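Local coordinates for protein AA9 family lytic polysaccharide monooxygenase D (Myceliophthora thermophila, PDB 5UFV) that oxidatively cleaves the glycosidic bonds of crystalline and amorphous polysaccharides such as cellulose, using an active-site copper ion and giving C1-oxidised products, at residues A58-G63 and A173-T178. Numbering follows the deposited sequence.
Sequences AEAAPG and AQIKVT
With chi1 at 59°, Thr178 sets OG1 between its own backbone N and carbonyl carbon, so that the hydroxyl swings back over Ala60 O, 3.3 Å away. OG1 donates from well above the carbonyl plane, far from a straight continuation of the C=O, whereas Thr178 N donates to Ala60 O at 2.7 Å with a nearly straight N-H...O angle of 162°. Both donors come from the same face of that carbonyl; the backbone N-H makes the main bond, and the hydroxyl adds a longer, poorly directed second one. Ile175 reaches its partner through a different rotation: CG2 lies anti to the backbone N and rests 4.1 Å from Ala60 CB, while CD1, at the end of the CG1 branch, also lies against Ala58 CB.

The backbones that carry these side chains form a parallel beta ladder, in which Ala58 pairs with Ile175, Glu59 with Lys176 and Ala60 with Val177. Lys176 bridges the residues flanking Glu59, as a parallel ladder requires: its N donates to Ala58 O (2.8 Å) and its O accepts from Ala60 N. One step earlier, Ala58 N donates to Gln174 O. Glu59 and Lys176 share the face opposite Ala58, Ala60 and Ile175, yet their charged ends stay 6.2 Å apart (OE2 to NZ); NZ bonds instead to Asn150. Past the ladder, the Pro62 ring continues the contact, its CD 4.1 Å from Val177 CG1.

The pairing adds strand 58-60 as the outermost member of a mixed sheet in the AA9 beta-sandwich, beside strand 167-177, whose far edge pairs antiparallel with strand 149-159. Beneath the face carrying Ala58, Ala60 and Ile175, Ile9 of strand 4-9 packs against all three, joining this sheet to the antiparallel one.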
loop_
_atom_site.group_PDB
_atom_site.type_symbol
_atom_site.label_atom_id
_atom_site.label_comp_id
_atom_site.label_asym_id
_atom_site.label_seq_id
_atom_site.Cartn_x
_atom_site.Cartn_y
_atom_site.Cartn_z
ATOM N N ALA A 58 -15.368 -6.711 1.558
ATOM C CA ALA A 58 -15.206 -7.484 2.774
ATOM C C ALA A 58 -15.778 -6.675 3.951
ATOM O O ALA A 58 -15.612 -5.459 4.002
ATOM C CB ALA A 58 -13.735 -7.777 2.996
ATOM N N GLU A 59 -16.453 -7.342 4.881
ATOM C CA GLU A 59 -16.891 -6.701 6.128
ATOM C C GLU A 59 -15.771 -6.692 7.126
ATOM O O GLU A 59 -14.966 -7.624 7.189
ATOM C CB GLU A 59 -18.112 -7.401 6.736
ATOM C CG GLU A 59 -19.303 -7.448 5.774
ATOM C CD GLU A 59 -20.648 -7.087 6.390
ATOM O OE1 GLU A 59 -20.837 -7.232 7.629
ATOM O OE2 GLU A 59 -21.526 -6.658 5.607
ATOM N N ALA A 60 -15.705 -5.620 7.897
ATOM C CA ALA A 60 -14.722 -5.504 8.961
ATOM C C ALA A 60 -15.103 -4.396 9.911
ATOM O O ALA A 60 -15.685 -3.390 9.525
ATOM C CB ALA A 60 -13.337 -5.230 8.406
ATOM N N ALA A 61 -14.771 -4.601 11.167
ATOM C CA ALA A 61 -14.957 -3.591 12.171
ATOM C C ALA A 61 -13.594 -2.989 12.493
ATOM O O ALA A 61 -12.547 -3.581 12.208
ATOM C CB ALA A 61 -15.583 -4.206 13.421
ATOM N N PRO A 62 -13.606 -1.806 13.103
ATOM C CA PRO A 62 -12.375 -1.214 13.581
ATOM C C PRO A 62 -11.654 -2.193 14.478
ATOM O O PRO A 62 -12.314 -2.934 15.193
ATOM C CB PRO A 62 -12.865 -0.012 14.384
ATOM C CG PRO A 62 -14.158 0.372 13.730
ATOM C CD PRO A 62 -14.775 -0.922 13.304
ATOM N N GLY A 63 -10.319 -2.203 14.420
ATOM C CA GLY A 63 -9.493 -3.126 15.194
ATOM C C GLY A 63 -9.295 -4.487 14.538
ATOM O O GLY A 63 -8.414 -5.253 14.941
ATOM N N ALA A 173 -8.584 -2.634 -2.848
ATOM C CA ALA A 173 -9.642 -3.594 -2.485
ATOM C C ALA A 173 -10.732 -2.872 -1.722
ATOM O O ALA A 173 -10.502 -1.777 -1.219
ATOM C CB ALA A 173 -9.083 -4.712 -1.625
ATOM N N GLN A 174 -11.899 -3.484 -1.625
ATOM C CA GLN A 174 -13.082 -2.816 -1.071
ATOM C C GLN A 174 -13.478 -3.354 0.324
ATOM O O GLN A 174 -13.712 -4.555 0.503
ATOM C CB GLN A 174 -14.249 -2.936 -2.058
ATOM C CG GLN A 174 -13.920 -2.329 -3.407
ATOM C CD GLN A 174 -15.105 -2.131 -4.326
ATOM O OE1 GLN A 174 -15.120 -1.191 -5.110
ATOM N NE2 GLN A 174 -16.077 -3.006 -4.253
ATOM N N ILE A 175 -13.536 -2.455 1.301
ATOM C CA ILE A 175 -13.845 -2.814 2.690
ATOM C C ILE A 175 -15.064 -2.025 3.167
ATOM O O ILE A 175 -15.075 -0.781 3.103
ATOM C CB ILE A 175 -12.690 -2.454 3.632
ATOM C CG1 ILE A 175 -11.360 -2.893 3.035
ATOM C CG2 ILE A 175 -12.908 -3.058 5.012
ATOM C CD1 ILE A 175 -11.022 -4.341 3.246
ATOM N N LYS A 176 -16.084 -2.754 3.627
ATOM C CA LYS A 176 -17.214 -2.142 4.291
ATOM C C LYS A 176 -16.953 -2.213 5.794
ATOM O O LYS A 176 -17.052 -3.298 6.397
ATOM C CB LYS A 176 -18.538 -2.815 3.930
ATOM C CG LYS A 176 -19.703 -2.006 4.461
ATOM C CD LYS A 176 -21.077 -2.606 4.200
ATOM C CE LYS A 176 -21.399 -2.860 2.724
ATOM N NZ LYS A 176 -21.670 -1.641 1.910
ATOM N N VAL A 177 -16.599 -1.064 6.375
ATOM C CA VAL A 177 -16.293 -0.922 7.808
ATOM C C VAL A 177 -17.553 -0.741 8.633
ATOM O O VAL A 177 -18.298 0.226 8.433
ATOM C CB VAL A 177 -15.397 0.300 8.049
ATOM C CG1 VAL A 177 -15.171 0.541 9.533
ATOM C CG2 VAL A 177 -14.070 0.106 7.338
ATOM N N THR A 178 -17.781 -1.662 9.566
ATOM C CA THR A 178 -18.981 -1.667 10.392
ATOM C C THR A 178 -18.779 -0.914 11.708
ATOM O O THR A 178 -17.761 -0.257 11.909
ATOM C CB THR A 178 -19.385 -3.115 10.712
ATOM O OG1 THR A 178 -18.310 -3.771 11.408
ATOM C CG2 THR A 178 -19.717 -3.870 9.422
#